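Local coordinates for octenoyl-CoA reductase/carboxylase (Streptomyces sp., PDB 4A0S), which probably catalyses the NADPH-dependent reductive carboxylation of 2-octenoyl-CoA, supplying an unusual extender unit for cinnabaramide polyketide biosynthesis, at residues V224-A229 against I309-T314; V317-S322 against H343-R348; V332-S337 against K355-S360. All blocks are in the same frame, centred on the assembly; numbering follows the deposited sequence.

Interaction 1 (V224-A229 against I309-T314); sequences VLIWGA and IVFEHT. With NAP (NADP nicotinamide-adenine-dinucleotide phosphate), chain F.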
# COMPACT_ATOMS: atom_id res chain seq x y z
N VAL A 224 -19.73 -1.62 -4.01
CA VAL A 224 -19.06 -2.49 -4.95
C VAL A 224 -20.09 -2.96 -5.95
O VAL A 224 -21.04 -3.65 -5.60
CB VAL A 224 -18.42 -3.71 -4.28
CG1 VAL A 224 -17.70 -4.56 -5.30
CG2 VAL A 224 -17.44 -3.28 -3.17
N LEU A 225 -19.88 -2.57 -7.20
CA LEU A 225 -20.75 -3.00 -8.26
C LEU A 225 -20.28 -4.35 -8.71
O LEU A 225 -19.11 -4.52 -9.06
CB LEU A 225 -20.70 -2.02 -9.41
CG LEU A 225 -21.66 -2.31 -10.56
CD1 LEU A 225 -23.09 -2.04 -10.12
CD2 LEU A 225 -21.29 -1.46 -11.74
N ILE A 226 -21.17 -5.33 -8.67
CA ILE A 226 -20.77 -6.68 -8.97
C ILE A 226 -21.49 -7.11 -10.23
O ILE A 226 -22.70 -7.30 -10.23
CB ILE A 226 -21.11 -7.62 -7.81
CG1 ILE A 226 -20.44 -7.12 -6.52
CG2 ILE A 226 -20.68 -9.06 -8.15
CD1 ILE A 226 -21.01 -7.67 -5.27
N TRP A 227 -20.73 -7.26 -11.30
CA TRP A 227 -21.25 -7.84 -12.53
C TRP A 227 -21.48 -9.33 -12.39
O TRP A 227 -20.88 -9.99 -11.53
CB TRP A 227 -20.27 -7.61 -13.66
CG TRP A 227 -20.18 -6.20 -14.06
CD1 TRP A 227 -19.16 -5.33 -13.78
CD2 TRP A 227 -21.15 -5.46 -14.79
NE1 TRP A 227 -19.43 -4.10 -14.31
CE2 TRP A 227 -20.65 -4.15 -14.95
CE3 TRP A 227 -22.39 -5.78 -15.36
CZ2 TRP A 227 -21.34 -3.15 -15.64
CZ3 TRP A 227 -23.09 -4.80 -16.05
CH2 TRP A 227 -22.56 -3.50 -16.18
N GLY A 228 -22.34 -9.87 -13.26
CA GLY A 228 -22.63 -11.30 -13.27
C GLY A 228 -22.75 -11.82 -11.85
O GLY A 228 -22.16 -12.84 -11.49
N ALA A 229 -23.54 -11.09 -11.05
CA ALA A 229 -23.47 -11.21 -9.60
C ALA A 229 -24.01 -12.52 -9.03
O ALA A 229 -23.65 -12.91 -7.94
CB ALA A 229 -24.15 -10.03 -8.93
N ILE A 309 -15.63 0.15 -6.12
CA ILE A 309 -14.99 -0.97 -6.78
C ILE A 309 -16.01 -1.57 -7.71
O ILE A 309 -17.16 -1.78 -7.33
CB ILE A 309 -14.53 -2.05 -5.77
CG1 ILE A 309 -13.50 -1.50 -4.79
CG2 ILE A 309 -13.95 -3.29 -6.50
CD1 ILE A 309 -13.40 -2.34 -3.53
N VAL A 310 -15.58 -1.84 -8.94
CA VAL A 310 -16.39 -2.58 -9.87
C VAL A 310 -15.74 -3.93 -10.00
O VAL A 310 -14.56 -4.05 -10.33
CB VAL A 310 -16.46 -1.90 -11.23
CG1 VAL A 310 -17.34 -2.70 -12.16
CG2 VAL A 310 -16.97 -0.48 -11.07
N PHE A 311 -16.55 -4.94 -9.76
CA PHE A 311 -16.11 -6.32 -9.77
C PHE A 311 -16.42 -6.86 -11.16
O PHE A 311 -17.58 -7.12 -11.51
CB PHE A 311 -16.87 -7.07 -8.68
CG PHE A 311 -16.43 -8.49 -8.49
CD1 PHE A 311 -17.03 -9.52 -9.20
CD2 PHE A 311 -15.44 -8.80 -7.57
CE1 PHE A 311 -16.63 -10.85 -9.02
CE2 PHE A 311 -15.05 -10.11 -7.36
CZ PHE A 311 -15.64 -11.14 -8.10
N GLU A 312 -15.37 -6.96 -11.97
CA GLU A 312 -15.48 -7.39 -13.34
C GLU A 312 -15.10 -8.83 -13.58
O GLU A 312 -14.30 -9.42 -12.85
CB GLU A 312 -14.59 -6.51 -14.22
CG GLU A 312 -15.34 -5.43 -14.89
CD GLU A 312 -16.13 -5.94 -16.08
OE1 GLU A 312 -15.91 -7.09 -16.48
OE2 GLU A 312 -16.94 -5.18 -16.61
N HIS A 313 -15.67 -9.40 -14.64
CA HIS A 313 -15.31 -10.72 -15.12
C HIS A 313 -16.17 -11.04 -16.33
O HIS A 313 -15.89 -11.95 -17.08
CB HIS A 313 -15.52 -11.77 -14.04
CG HIS A 313 -16.90 -11.76 -13.48
ND1 HIS A 313 -17.92 -12.53 -13.99
CD2 HIS A 313 -17.42 -11.09 -12.43
CE1 HIS A 313 -19.01 -12.33 -13.28
NE2 HIS A 313 -18.74 -11.46 -12.32
N THR A 314 -17.24 -10.26 -16.48
CA THR A 314 -18.18 -10.43 -17.57
C THR A 314 -17.54 -10.04 -18.88
O THR A 314 -17.93 -10.56 -19.92
CB THR A 314 -19.45 -9.62 -17.36
OG1 THR A 314 -19.14 -8.43 -16.61
CG2 THR A 314 -20.46 -10.45 -16.59
PA NAP F . -20.59 -18.24 -13.65
O1A NAP F . -20.90 -19.00 -12.30
O2A NAP F . -21.18 -18.82 -14.90
O5B NAP F . -21.12 -16.81 -13.46
C5B NAP F . -20.83 -15.88 -14.48
C4B NAP F . -21.92 -14.82 -14.42
O4B NAP F . -21.58 -13.87 -15.44
C3B NAP F . -23.32 -15.37 -14.76
O3B NAP F . -24.07 -15.26 -13.56
C2B NAP F . -23.91 -14.35 -15.72
O2B NAP F . -24.56 -13.28 -15.04
C1B NAP F . -22.72 -13.78 -16.41
N9A NAP F . -22.39 -14.65 -17.56
C8A NAP F . -22.54 -15.98 -17.69
N7A NAP F . -22.08 -16.39 -18.88
C5A NAP F . -21.63 -15.30 -19.49
C6A NAP F . -21.08 -15.09 -20.73
N6A NAP F . -20.87 -16.12 -21.54
N1A NAP F . -20.73 -13.86 -21.06
C2A NAP F . -20.90 -12.83 -20.23
N3A NAP F . -21.45 -12.98 -19.04
C4A NAP F . -21.82 -14.21 -18.66
O3 NAP F . -19.00 -18.11 -13.86
PN NAP F . -18.00 -17.58 -12.72
O1N NAP F . -17.53 -18.91 -12.04
O2N NAP F . -18.57 -16.49 -11.85
O5D NAP F . -16.84 -17.06 -13.69
C5D NAP F . -17.14 -15.87 -14.41
C4D NAP F . -15.91 -15.58 -15.22
O4D NAP F . -14.81 -15.44 -14.25
C3D NAP F . -15.49 -16.73 -16.14
O3D NAP F . -15.03 -16.04 -17.32
C2D NAP F . -14.35 -17.40 -15.41
O2D NAP F . -13.43 -18.04 -16.32
C1D NAP F . -13.69 -16.16 -14.84
N1N NAP F . -13.04 -16.57 -13.61
C2N NAP F . -11.73 -16.18 -13.44
C3N NAP F . -11.14 -16.57 -12.28
C7N NAP F . -9.72 -16.16 -12.11
O7N NAP F . -9.15 -15.42 -12.91
N7N NAP F . -9.17 -16.71 -11.06
C4N NAP F . -11.81 -17.31 -11.30
C5N NAP F . -13.13 -17.70 -11.45
C6N NAP F . -13.75 -17.31 -12.62
P2B NAP F . -25.55 -12.39 -15.95
O1X NAP F . -26.35 -11.70 -14.72
O2X NAP F . -24.72 -11.28 -16.78
O3X NAP F . -26.28 -13.45 -16.74
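With chi1 at 54°, H313 sets its imidazole between its backbone N and carbonyl carbon, and from there NE2 reaches the carbonyl oxygen of W227; W227 in turn, its CG opposite the carbonyl carbon (chi1 -69°), lays the indole across the side chain of V310. Both residues stand at the carboxyl ends of neighbouring parallel strands of the Rossmann-type sheet, where such folds bind their dinucleotide. Below them the backbones pair in parallel: L225 N gives to I309 O, F311 N to L225 O at 2.7 Å, and W227 N to F311 O. V224 and I309 lie side by side on the face where I226 CG2 meets F311 CD1 at 3.8 Å; L225 and V310 run together on the opposite face. The edge of the indole carries V310 CG1, 3.3 Å from W227 NE1, which makes a weak hydrogen bond to S322 OG, while E312 OE2, held by S322 and T318 of helix 316-325, sits over one face of the ring. The T314 side chain crosses that of W227 at about a right angle, its OG1, bonded to T318, 3.3 Å from W227 CB. The H313 NE2 to W227 O bond is short, 2.7 Å, but bent at the hydrogen (139°), and NE2 comes from above the carbonyl plane, off the lone pairs. On the cofactor side H313 ND1 lies 3.5 Å from C5D of NADP. Were an alanine here, W227 O would probably be left without this donor and a gap opened beside the nicotinamide-side ribose. G228, at positive phi, passes so near O4B of the adenosine ribose that a side chain would clash. Since NE2 donates, it carries a hydrogen, and the bond ties the turns after two neighbouring strands together beside NADP.

Interaction 2 (V317-S322 against H343-R348); sequences VTFGLS and HTFDNR. With CO8 (octanoyl-coenzyme A), chain L.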
# COMPACT_ATOMS: atom_id res chain seq x y z
N VAL A 317 -18.17 -6.74 -22.92
CA VAL A 317 -19.51 -6.15 -22.99
C VAL A 317 -19.71 -5.10 -21.90
O VAL A 317 -20.30 -4.05 -22.14
CB VAL A 317 -20.58 -7.25 -22.92
CG1 VAL A 317 -21.94 -6.66 -22.62
CG2 VAL A 317 -20.63 -8.00 -24.23
N THR A 318 -19.21 -5.39 -20.71
CA THR A 318 -19.44 -4.56 -19.53
C THR A 318 -18.24 -3.69 -19.18
O THR A 318 -18.36 -2.75 -18.39
CB THR A 318 -19.75 -5.42 -18.30
OG1 THR A 318 -18.69 -6.36 -18.10
CG2 THR A 318 -21.04 -6.18 -18.51
N PHE A 319 -17.08 -4.02 -19.73
CA PHE A 319 -15.87 -3.42 -19.19
C PHE A 319 -15.80 -1.92 -19.39
O PHE A 319 -15.36 -1.21 -18.50
CB PHE A 319 -14.62 -4.08 -19.75
CG PHE A 319 -13.37 -3.62 -19.08
CD1 PHE A 319 -12.95 -4.21 -17.90
CD2 PHE A 319 -12.63 -2.57 -19.60
CE1 PHE A 319 -11.80 -3.79 -17.26
CE2 PHE A 319 -11.47 -2.14 -18.95
CZ PHE A 319 -11.07 -2.74 -17.78
N GLY A 320 -16.20 -1.44 -20.57
CA GLY A 320 -16.23 -0.02 -20.87
C GLY A 320 -17.13 0.67 -19.88
O GLY A 320 -16.82 1.76 -19.42
N LEU A 321 -18.24 0.02 -19.56
CA LEU A 321 -19.16 0.53 -18.54
C LEU A 321 -18.46 0.58 -17.18
O LEU A 321 -18.53 1.59 -16.49
CB LEU A 321 -20.40 -0.35 -18.46
CG LEU A 321 -21.15 -0.51 -19.79
CD1 LEU A 321 -22.08 -1.72 -19.73
CD2 LEU A 321 -21.90 0.75 -20.05
N SER A 322 -17.76 -0.50 -16.84
CA SER A 322 -17.09 -0.64 -15.54
C SER A 322 -16.12 0.51 -15.32
O SER A 322 -16.09 1.09 -14.23
CB SER A 322 -16.36 -1.97 -15.46
OG SER A 322 -17.30 -3.02 -15.45
N HIS A 343 -11.10 -6.08 -24.57
CA HIS A 343 -11.78 -4.99 -23.89
C HIS A 343 -11.51 -3.71 -24.60
O HIS A 343 -10.39 -3.47 -25.03
CB HIS A 343 -11.28 -4.88 -22.47
CG HIS A 343 -11.73 -6.00 -21.58
ND1 HIS A 343 -11.63 -5.93 -20.21
CD2 HIS A 343 -12.32 -7.19 -21.86
CE1 HIS A 343 -12.13 -7.04 -19.68
NE2 HIS A 343 -12.55 -7.81 -20.67
N THR A 344 -12.55 -2.90 -24.73
CA THR A 344 -12.42 -1.52 -25.14
C THR A 344 -13.02 -0.64 -24.08
O THR A 344 -14.06 -0.95 -23.50
CB THR A 344 -13.09 -1.25 -26.49
OG1 THR A 344 -12.49 -2.10 -27.47
CG2 THR A 344 -12.94 0.22 -26.91
N PHE A 345 -12.32 0.45 -23.79
CA PHE A 345 -12.77 1.39 -22.81
C PHE A 345 -12.24 2.76 -23.20
O PHE A 345 -11.27 2.88 -23.96
CB PHE A 345 -12.31 0.99 -21.40
CG PHE A 345 -10.83 1.17 -21.16
CD1 PHE A 345 -9.94 0.17 -21.54
CD2 PHE A 345 -10.34 2.33 -20.59
CE1 PHE A 345 -8.55 0.33 -21.34
CE2 PHE A 345 -8.96 2.50 -20.38
CZ PHE A 345 -8.07 1.50 -20.76
N ASP A 346 -12.89 3.77 -22.66
CA ASP A 346 -12.51 5.14 -22.88
C ASP A 346 -11.51 5.50 -21.77
O ASP A 346 -11.85 5.55 -20.59
CB ASP A 346 -13.76 6.02 -22.82
CG ASP A 346 -13.49 7.46 -23.19
OD1 ASP A 346 -12.38 7.98 -22.96
OD2 ASP A 346 -14.43 8.09 -23.72
N ASN A 347 -10.27 5.72 -22.17
CA ASN A 347 -9.20 5.96 -21.21
C ASN A 347 -9.33 7.29 -20.50
O ASN A 347 -8.76 7.47 -19.44
CB ASN A 347 -7.83 5.85 -21.86
CG ASN A 347 -6.70 5.76 -20.83
OD1 ASN A 347 -6.80 5.02 -19.84
ND2 ASN A 347 -5.65 6.53 -21.04
N ARG A 348 -10.09 8.20 -21.08
CA ARG A 348 -10.33 9.47 -20.41
C ARG A 348 -10.92 9.24 -19.02
O ARG A 348 -10.50 9.85 -18.05
CB ARG A 348 -11.22 10.39 -21.23
CG ARG A 348 -10.50 10.95 -22.43
CD ARG A 348 -11.45 11.69 -23.33
NE ARG A 348 -12.67 10.91 -23.55
CZ ARG A 348 -13.81 11.42 -24.01
NH1 ARG A 348 -13.89 12.71 -24.32
NH2 ARG A 348 -14.87 10.64 -24.17
N1A CO8 L . -19.23 22.38 -28.16
C2A CO8 L . -19.85 22.66 -27.01
N3A CO8 L . -20.03 21.73 -26.07
C4A CO8 L . -19.58 20.48 -26.26
C5A CO8 L . -18.93 20.15 -27.44
C6A CO8 L . -18.76 21.14 -28.41
N6A CO8 L . -18.14 20.88 -29.55
N7A CO8 L . -18.59 18.86 -27.37
C8A CO8 L . -19.01 18.40 -26.20
N9A CO8 L . -19.62 19.37 -25.51
C1B CO8 L . -20.22 19.25 -24.13
C2B CO8 L . -21.51 18.42 -24.01
O2B CO8 L . -22.41 19.06 -23.10
C3B CO8 L . -21.02 17.09 -23.44
O3B CO8 L . -22.01 16.50 -22.59
P3B CO8 L . -22.66 15.07 -22.95
O7A CO8 L . -23.26 15.25 -24.45
O8A CO8 L . -21.43 14.02 -23.07
O9A CO8 L . -23.67 14.67 -21.94
C4B CO8 L . -19.85 17.51 -22.57
O4B CO8 L . -19.20 18.57 -23.32
C5B CO8 L . -18.92 16.30 -22.32
O5B CO8 L . -17.92 16.58 -21.30
P1A CO8 L . -18.26 16.51 -19.70
O1A CO8 L . -16.83 16.69 -18.94
O2A CO8 L . -19.27 17.53 -19.27
O3A CO8 L . -18.81 15.00 -19.35
P2A CO8 L . -17.95 13.85 -18.56
O4A CO8 L . -18.76 12.49 -18.88
O5A CO8 L . -17.74 14.07 -17.10
O6A CO8 L . -16.56 13.69 -19.37
CBP CO8 L . -14.14 13.57 -19.66
CCP CO8 L . -15.31 13.51 -18.68
CDP CO8 L . -14.31 12.40 -20.65
CEP CO8 L . -12.84 13.40 -18.86
CAP CO8 L . -14.20 14.94 -20.40
OAP CO8 L . -14.31 16.01 -19.44
C9P CO8 L . -12.96 15.20 -21.25
O9P CO8 L . -12.75 14.58 -22.31
N8P CO8 L . -12.15 16.12 -20.72
C7P CO8 L . -10.87 16.51 -21.30
C6P CO8 L . -9.89 15.35 -21.08
C5P CO8 L . -8.86 15.38 -22.21
O5P CO8 L . -9.08 14.82 -23.28
N4P CO8 L . -7.75 16.07 -21.94
C3P CO8 L . -7.51 16.74 -20.66
C2P CO8 L . -6.05 17.15 -20.60
S1P CO8 L . -4.94 15.76 -20.13
C1' CO8 L . -3.60 16.77 -19.77
O1' CO8 L . -2.89 17.18 -20.69
C2' CO8 L . -3.41 17.14 -18.44
C3' CO8 L . -2.35 17.96 -18.05
C4' CO8 L . -2.10 18.30 -16.71
C5' CO8 L . -3.16 17.85 -15.69
C6' CO8 L . -2.92 18.54 -14.33
C7' CO8 L . -4.16 18.33 -13.49
C8' CO8 L . -3.93 18.89 -12.09
O HOH W 1 -15.53 3.13 -21.55
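G320 on helix 316-325 passes close to F345 on strand 342-346, their CA atoms 4.2 Å apart, and the short helix and strand segments run at 22° to each other. The motif is an aromatic cluster of F319, H343 and F345, which joins a helix of the Rossmann-type domain to a strand that continues as an antiparallel ladder into the second subunit. F319 is the middle member. Its CG lies anti to the backbone N (chi1 -172°), which carries the phenyl ring out to the strand and under the imidazole of H343. H343 ND1 stands over one face of the phenyl, toward its rim, 3.1 Å from F319 CG, and the two ring planes are inclined at 37°. In return F319 CB makes a CH-pi contact over the face of the imidazole, 3.9 Å from its centroid. At its rim F319 turns an edge toward the face of F345 in an offset edge-to-face pair, with F319 CE2 3.8 Å from F345 CD1. H343 NE2 is bonded to S337, so the imidazole is held at its far end as well as by the phenyl. The lack of a side chain on G320 lets the helix come close: its CA is 3.5 Å from T344 O. A water bridges the two backbones, donating to G320 O and accepting from D346 N. Beyond the cluster the strand turns into helix 347-352, with D346 as N-cap, accepting from R348 N. The same carboxylate grips the R348 guanidinium side-on, NE to OD1 and NH2 to OD2, each oxygen using its syn lone pair. Thus steadied, R348 lays one guanidinium face against octanoyl-CoA, with CDP 3.5 Å above the plane and over its centre.

Interaction 3 (V332-S337 against K355-S360); sequences VVTCGS and KKIVGS. With NAP (NADP nicotinamide-adenine-dinucleotide phosphate), chain F.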
# COMPACT_ATOMS: atom_id res chain seq x y z
N VAL A 332 -11.61 -0.82 -11.00
CA VAL A 332 -12.22 -1.92 -11.69
C VAL A 332 -11.27 -3.09 -11.45
O VAL A 332 -10.11 -3.02 -11.84
CB VAL A 332 -12.35 -1.65 -13.19
CG1 VAL A 332 -12.95 -2.87 -13.88
CG2 VAL A 332 -13.18 -0.41 -13.44
N VAL A 333 -11.74 -4.12 -10.78
CA VAL A 333 -10.93 -5.30 -10.58
C VAL A 333 -11.51 -6.38 -11.45
O VAL A 333 -12.72 -6.63 -11.41
CB VAL A 333 -10.81 -5.70 -9.08
CG1 VAL A 333 -12.19 -5.97 -8.44
CG2 VAL A 333 -9.85 -6.87 -8.90
N THR A 334 -10.67 -7.00 -12.27
CA THR A 334 -11.16 -7.96 -13.25
C THR A 334 -10.37 -9.26 -13.19
O THR A 334 -9.14 -9.24 -13.06
CB THR A 334 -11.07 -7.41 -14.69
OG1 THR A 334 -11.50 -8.43 -15.61
CG2 THR A 334 -9.64 -6.96 -15.03
N CYS A 335 -11.09 -10.37 -13.30
CA CYS A 335 -10.44 -11.68 -13.32
C CYS A 335 -10.91 -12.52 -14.48
O CYS A 335 -10.68 -13.73 -14.54
CB CYS A 335 -10.76 -12.44 -12.03
SG CYS A 335 -12.51 -12.89 -11.86
N GLY A 336 -11.56 -11.87 -15.44
CA GLY A 336 -12.14 -12.66 -16.51
C GLY A 336 -12.77 -11.79 -17.56
O GLY A 336 -12.82 -10.58 -17.42
N SER A 337 -13.22 -12.45 -18.61
CA SER A 337 -13.80 -11.78 -19.75
C SER A 337 -14.76 -12.74 -20.42
O SER A 337 -14.55 -13.12 -21.57
CB SER A 337 -12.69 -11.38 -20.72
OG SER A 337 -11.91 -10.35 -20.20
N LYS A 355 -8.72 6.48 -12.04
CA LYS A 355 -9.22 5.15 -11.73
C LYS A 355 -8.14 4.10 -11.98
O LYS A 355 -7.17 4.35 -12.69
CB LYS A 355 -10.45 4.85 -12.57
CG LYS A 355 -11.50 5.95 -12.52
CD LYS A 355 -12.79 5.51 -13.15
CE LYS A 355 -13.76 6.69 -13.30
NZ LYS A 355 -15.05 6.21 -13.90
N LYS A 356 -8.34 2.92 -11.40
CA LYS A 356 -7.42 1.83 -11.59
C LYS A 356 -8.17 0.63 -12.12
O LYS A 356 -9.32 0.40 -11.77
CB LYS A 356 -6.79 1.41 -10.26
CG LYS A 356 -6.01 2.48 -9.55
CD LYS A 356 -5.19 1.85 -8.40
CE LYS A 356 -5.99 1.74 -7.09
NZ LYS A 356 -6.64 0.39 -6.90
N ILE A 357 -7.48 -0.14 -12.95
CA ILE A 357 -7.96 -1.44 -13.34
C ILE A 357 -6.97 -2.43 -12.79
O ILE A 357 -5.79 -2.41 -13.14
CB ILE A 357 -8.03 -1.63 -14.85
CG1 ILE A 357 -8.90 -0.56 -15.51
CG2 ILE A 357 -8.58 -3.02 -15.17
CD1 ILE A 357 -8.53 -0.32 -16.97
N VAL A 358 -7.45 -3.30 -11.92
CA VAL A 358 -6.61 -4.29 -11.31
C VAL A 358 -6.96 -5.65 -11.89
O VAL A 358 -8.07 -6.13 -11.75
CB VAL A 358 -6.75 -4.29 -9.78
CG1 VAL A 358 -5.85 -5.37 -9.16
CG2 VAL A 358 -6.40 -2.89 -9.23
N GLY A 359 -5.99 -6.22 -12.60
CA GLY A 359 -6.13 -7.55 -13.15
C GLY A 359 -5.89 -8.48 -11.99
O GLY A 359 -4.94 -8.28 -11.23
N SER A 360 -6.78 -9.43 -11.78
CA SER A 360 -6.63 -10.37 -10.70
C SER A 360 -6.87 -11.79 -11.17
O SER A 360 -7.63 -12.01 -12.09
CB SER A 360 -7.58 -10.02 -9.57
OG SER A 360 -7.22 -10.76 -8.42
PA NAP F . -20.59 -18.24 -13.65
O1A NAP F . -20.90 -19.00 -12.30
O2A NAP F . -21.18 -18.82 -14.90
O5B NAP F . -21.12 -16.81 -13.46
C5B NAP F . -20.83 -15.88 -14.48
C4B NAP F . -21.92 -14.82 -14.42
O4B NAP F . -21.58 -13.87 -15.44
C3B NAP F . -23.32 -15.37 -14.76
O3B NAP F . -24.07 -15.26 -13.56
C2B NAP F . -23.91 -14.35 -15.72
O2B NAP F . -24.56 -13.28 -15.04
C1B NAP F . -22.72 -13.78 -16.41
N9A NAP F . -22.39 -14.65 -17.56
C8A NAP F . -22.54 -15.98 -17.69
N7A NAP F . -22.08 -16.39 -18.88
C5A NAP F . -21.63 -15.30 -19.49
C6A NAP F . -21.08 -15.09 -20.73
N6A NAP F . -20.87 -16.12 -21.54
N1A NAP F . -20.73 -13.86 -21.06
C2A NAP F . -20.90 -12.83 -20.23
N3A NAP F . -21.45 -12.98 -19.04
C4A NAP F . -21.82 -14.21 -18.66
O3 NAP F . -19.00 -18.11 -13.86
PN NAP F . -18.00 -17.58 -12.72
O1N NAP F . -17.53 -18.91 -12.04
O2N NAP F . -18.57 -16.49 -11.85
O5D NAP F . -16.84 -17.06 -13.69
C5D NAP F . -17.14 -15.87 -14.41
C4D NAP F . -15.91 -15.58 -15.22
O4D NAP F . -14.81 -15.44 -14.25
C3D NAP F . -15.49 -16.73 -16.14
O3D NAP F . -15.03 -16.04 -17.32
C2D NAP F . -14.35 -17.40 -15.41
O2D NAP F . -13.43 -18.04 -16.32
C1D NAP F . -13.69 -16.16 -14.84
N1N NAP F . -13.04 -16.57 -13.61
C2N NAP F . -11.73 -16.18 -13.44
C3N NAP F . -11.14 -16.57 -12.28
C7N NAP F . -9.72 -16.16 -12.11
O7N NAP F . -9.15 -15.42 -12.91
N7N NAP F . -9.17 -16.71 -11.06
C4N NAP F . -11.81 -17.31 -11.30
C5N NAP F . -13.13 -17.70 -11.45
C6N NAP F . -13.75 -17.31 -12.62
P2B NAP F . -25.55 -12.39 -15.95
O1X NAP F . -26.35 -11.70 -14.72
O2X NAP F . -24.72 -11.28 -16.78
O3X NAP F . -26.28 -13.45 -16.74
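Backbone hydrogen bonds come first where V332 to T334 run parallel to I357 to G359, the last two strands of the Rossmann-type sheet within this chain. The bonds alternate between the strands: V332 N gives to K356 O, V358 N to V332 O, T334 N to V358 O at 2.8 Å, and S360 N to T334 O at 2.7 Å. The first three lie nearly in line with their carbonyls; in the last the donor is tilted 22° from the carbonyl plane. CA-H...O contacts fill in between them, I357 CA approaching V332 O at 3.1 Å and V333 CA approaching V358 O, so that V332 O, V358 O and T334 O each take an N-H and a CA-H; C335 CA also nears S360 O.

Apolar contacts divide between the two faces. V333 CG2, anti to its own nitrogen with CG1 between the backbone N and the carbonyl carbon (chi1 58°), comes within 4.1 Å of V358 CB and 3.9 Å of S360 CB. On the other face T334 CG2 lies 4.1 Å from I357 CG2, and V332 CB faces I357 CG1. That face also receives L350 of the second subunit, while K356, I357 and V358 pair antiparallel with a strand of that subunit, carrying the sheet across the interface.

Polar side chains do their work beyond the ladder. T334 OG1 is bonded to N347 of the second subunit and takes only a weak bond from G336 N, and the K356 amine is held by T331. Past the strand end the chain turns against NADP. G336 has no side chain there, and a CB would strike the cofactor's C1D. C335 presents its sulfur to the nicotinamide, with SG 3.9 Å from C3N of NADP.

The three contacts share one Rossmann-type domain. Interactions 1 and 3 are 9 Å apart between centres and joined by neighbouring strands 309-312 and 331-334: E312 N lies 2.7 Å from V333 O, and V310 O 2.9 Å from V333 N. Both end at NADP, interaction 1 along its two riboses and adenine, interaction 3 beside its nicotinamide. Interaction 2 backs onto both through helix 316-325, where S322 OG is 2.5 Å from E312 OE2 and F319 CZ 3.6 Å from I357 CD1. H343 NE2, 2.7 Å from S337 OG, ties the interface strand to the loop after strand 331-334. Interactions 2 and 3 also meet the second subunit, and R348 carries interaction 2 to octanoyl-CoA.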